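Local coordinates for signal transduction histidine-protein kinase/phosphatase MprB (Mycobacterium hassiacum, PDB 6BLK) that is a sensor histidine kinase that probably uses ATP to phosphorylate a histidine in two-component stress signalling, this chain being the ATP-binding catalytic domain, at residues D16-R21 against R49-V54; P93-L98 against R102-A107. All coordinates share one frame; numbering follows the deposited sequence.

Contact 1 of 2, residues D16-R21 against R49-V54; sequences DRSLER and RAVLNV
Ser-18 OG, close to both Val-51 and Leu-52, is gripped by two carbonyl oxygens: it has a hydrogen bond to Val-14 O, one turn earlier in its own helix, and a weaker one to Gly-48 O in the opposing helix. Its first torsion (chi1 -60°) sets the hydroxyl beside its own backbone N, where the Val-14 carbonyl can be reached. A small residue suits this place, because helix 11-25 and helix 44-60 come to 8.9 Å between the axes of their segments and cross at -39°. Ser-18 CB rests on Val-51 CG1 at 3.8 Å, while Val-51 also touches Leu-82 in the sheet on which both helices lie. This is the helical layer of the Bergerat ATP-binding fold.

Leu-52 reaches across with both branches. Its CD1 lies 3.6 Å from Ser-18 O and 3.9 Å from Arg-21 CB; its CD2 meets the arginine head group, 3.7 Å from Arg-21 NE. The Arg-21 chain, bent at chi2 and chi3, crosses the leucine at about a right angle and carries its charge to the exposed side of the contact. Between the two segments themselves the contact is van der Waals packing without a hydrogen bond, while the one buried hydroxyl, satisfied by carbonyls just outside them, links the helices weakly through Gly-48 O.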
loop_
_atom_site.group_PDB
_atom_site.type_symbol
_atom_site.label_atom_id
_atom_site.label_comp_id
_atom_site.label_asym_id
_atom_site.label_seq_id
_atom_site.Cartn_x
_atom_site.Cartn_y
_atom_site.Cartn_z
ATOM N N ASP A 16 -0.985 1.442 -11.874
ATOM C CA ASP A 16 -2.105 1.177 -12.785
ATOM C C ASP A 16 -2.323 -0.322 -12.972
ATOM O O ASP A 16 -3.471 -0.788 -13.000
ATOM C CB ASP A 16 -1.861 1.847 -14.135
ATOM C CG ASP A 16 -2.984 1.580 -15.141
ATOM O OD1 ASP A 16 -4.052 1.069 -14.734
ATOM O OD2 ASP A 16 -2.799 1.874 -16.341
ATOM N N ARG A 17 -1.233 -1.090 -13.108
ATOM C CA ARG A 17 -1.349 -2.542 -13.220
ATOM C C ARG A 17 -1.940 -3.137 -11.955
ATOM O O ARG A 17 -2.835 -3.989 -12.013
ATOM C CB ARG A 17 0.012 -3.185 -13.501
ATOM C CG ARG A 17 0.617 -2.875 -14.836
ATOM C CD ARG A 17 2.011 -3.529 -14.964
ATOM N NE ARG A 17 2.707 -3.126 -16.186
ATOM C CZ ARG A 17 2.546 -3.703 -17.375
ATOM N NH1 ARG A 17 1.706 -4.720 -17.522
ATOM N NH2 ARG A 17 3.227 -3.260 -18.426
ATOM N N SER A 18 -1.426 -2.722 -10.795
ATOM C CA SER A 18 -1.952 -3.223 -9.531
ATOM C C SER A 18 -3.428 -2.905 -9.384
ATOM O O SER A 18 -4.194 -3.733 -8.883
ATOM C CB SER A 18 -1.180 -2.638 -8.357
ATOM O OG SER A 18 0.183 -2.993 -8.433
ATOM N N LEU A 19 -3.842 -1.708 -9.797
ATOM C CA LEU A 19 -5.247 -1.335 -9.668
ATOM C C LEU A 19 -6.132 -2.184 -10.561
ATOM O O LEU A 19 -7.234 -2.554 -10.153
ATOM C CB LEU A 19 -5.456 0.141 -9.992
ATOM C CG LEU A 19 -5.115 1.134 -8.876
ATOM C CD1 LEU A 19 -5.100 2.572 -9.409
ATOM C CD2 LEU A 19 -6.075 0.980 -7.694
ATOM N N GLU A 20 -5.696 -2.467 -11.791
ATOM C CA GLU A 20 -6.513 -3.290 -12.680
ATOM C C GLU A 20 -6.859 -4.612 -12.021
ATOM O O GLU A 20 -8.012 -5.052 -12.062
ATOM C CB GLU A 20 -5.789 -3.540 -14.004
ATOM C CG GLU A 20 -5.932 -2.407 -15.007
ATOM C CD GLU A 20 -7.359 -2.254 -15.526
ATOM O OE1 GLU A 20 -7.937 -3.263 -15.981
ATOM O OE2 GLU A 20 -7.905 -1.129 -15.471
ATOM N N ARG A 21 -5.880 -5.242 -11.372
ATOM C CA ARG A 21 -6.131 -6.508 -10.693
ATOM C C ARG A 21 -7.206 -6.368 -9.618
ATOM O O ARG A 21 -8.141 -7.173 -9.555
ATOM C CB ARG A 21 -4.833 -7.039 -10.080
ATOM C CG ARG A 21 -3.852 -7.638 -11.076
ATOM C CD ARG A 21 -3.939 -9.170 -11.147
ATOM N NE ARG A 21 -3.618 -9.809 -9.867
ATOM C CZ ARG A 21 -4.486 -10.454 -9.086
ATOM N NH1 ARG A 21 -5.761 -10.583 -9.432
ATOM N NH2 ARG A 21 -4.073 -10.987 -7.942
ATOM N N ARG A 49 4.090 -6.318 -6.646
ATOM C CA ARG A 49 3.593 -7.212 -5.622
ATOM C C ARG A 49 3.304 -6.447 -4.343
ATOM O O ARG A 49 2.289 -6.676 -3.685
ATOM C CB ARG A 49 4.615 -8.314 -5.373
ATOM C CG ARG A 49 4.186 -9.315 -4.339
ATOM C CD ARG A 49 5.199 -10.438 -4.235
ATOM N NE ARG A 49 4.778 -11.479 -3.297
ATOM C CZ ARG A 49 5.494 -12.564 -3.018
ATOM N NH1 ARG A 49 6.664 -12.751 -3.612
ATOM N NH2 ARG A 49 5.042 -13.465 -2.153
ATOM N N ALA A 50 4.179 -5.513 -3.989
ATOM C CA ALA A 50 3.995 -4.739 -2.775
ATOM C C ALA A 50 2.772 -3.836 -2.867
ATOM O O ALA A 50 1.947 -3.811 -1.950
ATOM C CB ALA A 50 5.268 -3.961 -2.480
ATOM N N VAL A 51 2.614 -3.106 -3.971
ATOM C CA VAL A 51 1.450 -2.238 -4.096
ATOM C C VAL A 51 0.167 -3.065 -4.129
ATOM O O VAL A 51 -0.820 -2.719 -3.468
ATOM C CB VAL A 51 1.587 -1.331 -5.330
ATOM C CG1 VAL A 51 0.322 -0.526 -5.551
ATOM C CG2 VAL A 51 2.783 -0.397 -5.182
ATOM N N LEU A 52 0.156 -4.162 -4.895
ATOM C CA LEU A 52 -1.048 -5.000 -4.956
ATOM C C LEU A 52 -1.392 -5.554 -3.583
ATOM O O LEU A 52 -2.571 -5.631 -3.217
ATOM C CB LEU A 52 -0.863 -6.125 -5.963
ATOM C CG LEU A 52 -2.016 -7.114 -6.120
ATOM C CD1 LEU A 52 -3.252 -6.363 -6.558
ATOM C CD2 LEU A 52 -1.634 -8.193 -7.135
ATOM N N ASN A 53 -0.393 -5.933 -2.787
ATOM C CA ASN A 53 -0.721 -6.466 -1.473
ATOM C C ASN A 53 -1.390 -5.414 -0.595
ATOM O O ASN A 53 -2.299 -5.735 0.184
ATOM C CB ASN A 53 0.521 -7.013 -0.777
ATOM C CG ASN A 53 0.997 -8.338 -1.366
ATOM O OD1 ASN A 53 0.450 -8.858 -2.340
ATOM N ND2 ASN A 53 2.032 -8.881 -0.770
ATOM N N VAL A 54 -0.952 -4.153 -0.695
ATOM C CA VAL A 54 -1.589 -3.097 0.098
ATOM C C VAL A 54 -2.969 -2.784 -0.442
ATOM O O VAL A 54 -3.914 -2.637 0.332
ATOM C CB VAL A 54 -0.709 -1.834 0.179
ATOM C CG1 VAL A 54 -1.421 -0.730 0.942
ATOM C CG2 VAL A 54 0.586 -2.148 0.873
#

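Contact 2 of 2, residues P93-L98 against R102-A107; sequences PQERHL and RFFRSA. With ATP (adenosine-5'-triphosphate), chain E.
The carboxylate of Glu-95 stands at the edge of the Phe-104 ring, the two planes 89° apart, with OE1 3.5 Å from Phe-104 CZ. An oxygen there meets the slightly positive C-H rim instead of the electron-rich face. Phe-104 belongs to the F box of the histidine-kinase Bergerat fold, in the loop between strand 79-85 and helix 118-128 that closes over ATP.

An aromatic suits the place because its flat ring can meet Leu-98, the ribose and the Glu-95 carboxylate at once. Over one face, offset toward the rim, lies the carbonyl carbon of Leu-98, and the side chain of that leucine packs tightly, its CB 3.3 Å from Phe-104 CD1. Over the opposite face, again toward the rim, lies the backbone N of Ser-106. A chi1 of 169°, which turns the ring away from the backbone N, brings it obliquely against the ribose, where Phe-104 CD2 is 3.4 Å from O4' of ATP.

Ser-106 serves nucleotide and protein together. Its backbone N donates to the ribose O2' of ATP at 2.8 Å, with an N-H...O angle of 159°. Glu-95, its chain extended beyond CG, is long enough to reach the serine hydroxyl, and its OE2 accepts a weak bond from Ala-107 N. A serine is small and can both accept and give: OG takes a hydrogen bond from Ser-108 N and donates to Glu-95 OE1, whose syn lone pair receives Ser-106 OG at 2.7 Å.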
loop_
_atom_site.group_PDB
_atom_site.type_symbol
_atom_site.label_atom_id
_atom_site.label_comp_id
_atom_site.label_asym_id
_atom_site.label_seq_id
_atom_site.Cartn_x
_atom_site.Cartn_y
_atom_site.Cartn_z
ATOM N N PRO A 93 -3.666 2.102 17.531
ATOM C CA PRO A 93 -2.254 2.420 17.804
ATOM C C PRO A 93 -1.442 1.289 18.406
ATOM O O PRO A 93 -0.273 1.123 18.035
ATOM C CB PRO A 93 -2.357 3.606 18.773
ATOM C CG PRO A 93 -3.665 4.210 18.464
ATOM C CD PRO A 93 -4.568 3.114 18.110
ATOM N N GLN A 94 -2.012 0.518 19.331
ATOM C CA GLN A 94 -1.230 -0.471 20.067
ATOM C C GLN A 94 -0.780 -1.636 19.188
ATOM O O GLN A 94 0.262 -2.239 19.468
ATOM C CB GLN A 94 -2.033 -0.986 21.273
ATOM C CG GLN A 94 -3.320 -1.751 20.963
ATOM C CD GLN A 94 -4.545 -0.847 20.723
ATOM O OE1 GLN A 94 -4.430 0.384 20.630
ATOM N NE2 GLN A 94 -5.725 -1.468 20.636
ATOM N N GLU A 95 -1.527 -1.943 18.127
ATOM C CA GLU A 95 -1.196 -3.006 17.186
ATOM C C GLU A 95 -0.231 -2.567 16.093
ATOM O O GLU A 95 0.215 -3.416 15.316
ATOM C CB GLU A 95 -2.466 -3.530 16.506
ATOM C CG GLU A 95 -3.441 -4.222 17.433
ATOM C CD GLU A 95 -4.610 -4.837 16.705
ATOM O OE1 GLU A 95 -4.910 -4.432 15.552
ATOM O OE2 GLU A 95 -5.234 -5.755 17.284
ATOM N N ARG A 96 0.040 -1.278 15.954
ATOM C CA ARG A 96 0.732 -0.822 14.753
ATOM C C ARG A 96 2.164 -1.352 14.676
ATOM O O ARG A 96 2.760 -1.268 13.602
ATOM C CB ARG A 96 0.707 0.699 14.648
ATOM C CG ARG A 96 -0.658 1.241 14.253
ATOM C CD ARG A 96 -0.733 2.701 14.272
ATOM N NE ARG A 96 -2.123 3.083 14.199
ATOM C CZ ARG A 96 -2.581 4.264 14.547
ATOM N NH1 ARG A 96 -1.762 5.200 14.985
ATOM N NH2 ARG A 96 -3.891 4.480 14.482
ATOM N N HIS A 97 2.683 -1.950 15.763
ATOM C CA HIS A 97 3.998 -2.590 15.810
ATOM C C HIS A 97 3.965 -4.081 15.443
ATOM O O HIS A 97 5.030 -4.710 15.329
ATOM C CB HIS A 97 4.604 -2.438 17.221
ATOM C CG HIS A 97 3.862 -3.202 18.271
ATOM N ND1 HIS A 97 3.962 -4.571 18.415
ATOM C CD2 HIS A 97 2.984 -2.789 19.213
ATOM C CE1 HIS A 97 3.179 -4.967 19.405
ATOM N NE2 HIS A 97 2.577 -3.903 19.906
ATOM N N LEU A 98 2.792 -4.688 15.305
ATOM C CA LEU A 98 2.704 -6.022 14.731
ATOM C C LEU A 98 2.442 -5.972 13.242
ATOM O O LEU A 98 2.608 -6.982 12.551
ATOM C CB LEU A 98 1.583 -6.836 15.402
ATOM C CG LEU A 98 1.809 -7.460 16.788
ATOM C CD1 LEU A 98 0.514 -8.111 17.340
ATOM C CD2 LEU A 98 2.938 -8.485 16.723
ATOM N N ARG A 102 4.923 -11.231 9.972
ATOM C CA ARG A 102 4.177 -12.409 9.548
ATOM C C ARG A 102 3.211 -12.865 10.632
ATOM O O ARG A 102 3.548 -12.914 11.822
ATOM C CB ARG A 102 5.116 -13.561 9.183
ATOM C CG ARG A 102 5.809 -13.358 7.833
ATOM C CD ARG A 102 6.715 -14.532 7.479
ATOM N NE ARG A 102 7.659 -14.714 8.564
ATOM C CZ ARG A 102 8.810 -14.054 8.666
ATOM N NH1 ARG A 102 9.179 -13.193 7.722
ATOM N NH2 ARG A 102 9.579 -14.251 9.720
ATOM N N PHE A 103 1.999 -13.203 10.184
ATOM C CA PHE A 103 0.968 -13.855 10.975
ATOM C C PHE A 103 0.275 -12.892 11.932
ATOM O O PHE A 103 -0.456 -13.315 12.832
ATOM C CB PHE A 103 1.540 -15.064 11.719
ATOM C CG PHE A 103 2.378 -15.951 10.838
ATOM C CD1 PHE A 103 1.918 -16.367 9.604
ATOM C CD2 PHE A 103 3.634 -16.326 11.226
ATOM C CE1 PHE A 103 2.695 -17.158 8.798
ATOM C CE2 PHE A 103 4.446 -17.102 10.401
ATOM C CZ PHE A 103 3.983 -17.514 9.194
ATOM N N PHE A 104 0.448 -11.595 11.740
ATOM C CA PHE A 104 -0.385 -10.625 12.440
ATOM C C PHE A 104 -1.823 -10.676 11.942
ATOM O O PHE A 104 -2.077 -10.845 10.749
ATOM C CB PHE A 104 0.165 -9.212 12.262
ATOM C CG PHE A 104 -0.792 -8.143 12.726
ATOM C CD1 PHE A 104 -1.150 -8.060 14.060
ATOM C CD2 PHE A 104 -1.344 -7.246 11.833
ATOM C CE1 PHE A 104 -2.028 -7.097 14.498
ATOM C CE2 PHE A 104 -2.212 -6.283 12.267
ATOM C CZ PHE A 104 -2.558 -6.210 13.603
ATOM N N ARG A 105 -2.765 -10.584 12.888
ATOM C CA ARG A 105 -4.193 -10.524 12.598
ATOM C C ARG A 105 -4.813 -9.534 13.573
ATOM O O ARG A 105 -4.738 -9.741 14.790
ATOM C CB ARG A 105 -4.812 -11.920 12.750
ATOM C CG ARG A 105 -6.020 -12.203 11.900
ATOM C CD ARG A 105 -6.326 -13.689 11.930
ATOM N NE ARG A 105 -7.531 -13.995 11.161
ATOM C CZ ARG A 105 -7.566 -14.425 9.905
ATOM N NH1 ARG A 105 -6.456 -14.622 9.204
ATOM N NH2 ARG A 105 -8.736 -14.670 9.338
ATOM N N SER A 106 -5.427 -8.468 13.053
ATOM C CA SER A 106 -6.063 -7.458 13.892
ATOM C C SER A 106 -7.411 -7.934 14.444
ATOM O O SER A 106 -8.264 -8.421 13.701
ATOM C CB SER A 106 -6.271 -6.179 13.083
ATOM O OG SER A 106 -6.857 -5.163 13.879
ATOM N N ALA A 107 -7.602 -7.750 15.751
ATOM C CA ALA A 107 -8.899 -8.005 16.369
ATOM C C ALA A 107 -9.955 -6.989 15.941
ATOM O O ALA A 107 -11.153 -7.256 16.115
ATOM C CB ALA A 107 -8.756 -7.992 17.888
HETATM P PG ATP E . -2.475 -12.276 3.068
HETATM O O1G ATP E . -2.200 -10.806 2.812
HETATM O O2G ATP E . -1.277 -13.174 3.411
HETATM O O3G ATP E . -3.430 -12.915 2.075
HETATM P PB ATP E . -3.803 -11.010 5.350
HETATM O O1B ATP E . -4.594 -11.566 6.520
HETATM O O2B ATP E . -4.433 -10.102 4.352
HETATM O O3B ATP E . -3.304 -12.292 4.471
HETATM P PA ATP E . -1.724 -8.975 5.743
HETATM O O1A ATP E . -0.252 -9.158 6.097
HETATM O O2A ATP E . -2.059 -8.387 4.394
HETATM O O3A ATP E . -2.397 -10.447 5.963
HETATM O "O5'" ATP E . -2.391 -8.179 6.919
HETATM C "C5'" ATP E . -2.223 -8.602 8.261
HETATM C "C4'" ATP E . -3.498 -8.283 9.033
HETATM O "O4'" ATP E . -3.522 -6.864 9.223
HETATM C "C3'" ATP E . -4.838 -8.643 8.381
HETATM O "O3'" ATP E . -5.233 -10.006 8.652
HETATM C "C2'" ATP E . -5.757 -7.638 9.049
HETATM O "O2'" ATP E . -6.122 -8.050 10.379
HETATM C "C1'" ATP E . -4.873 -6.420 9.196
HETATM N N9 ATP E . -4.984 -5.468 8.076
HETATM C C8 ATP E . -4.090 -5.251 7.052
HETATM N N7 ATP E . -4.536 -4.247 6.243
HETATM C C5 ATP E . -5.711 -3.828 6.763
HETATM C C6 ATP E . -6.646 -2.788 6.395
HETATM N N6 ATP E . -6.414 -2.064 5.292
HETATM N N1 ATP E . -7.723 -2.629 7.162
HETATM C C2 ATP E . -7.948 -3.381 8.254
HETATM N N3 ATP E . -7.115 -4.346 8.667
HETATM C C4 ATP E . -5.988 -4.598 7.960
#

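How the contacts relate
Contact 1 lies nearer the middle of the domain and joins two regular helices, whereas contact 2 is farther out and joins two parts of one loop. They share no element, their centres are 22 Å apart on opposite sides of the chain's centre, and their nearest atoms are about 10 Å apart. The chemistry follows the setting: mostly apolar branches, helped by one hydroxyl, pack between helices that satisfy their own backbones, while a loop without regular pairing relies on a carboxylate, a hydroxyl and an aromatic ring. Both relate to ATP: helix 44-60 of contact 1 carries Asn-57, which binds ATP and magnesium, and contact 2 meets the ribose directly.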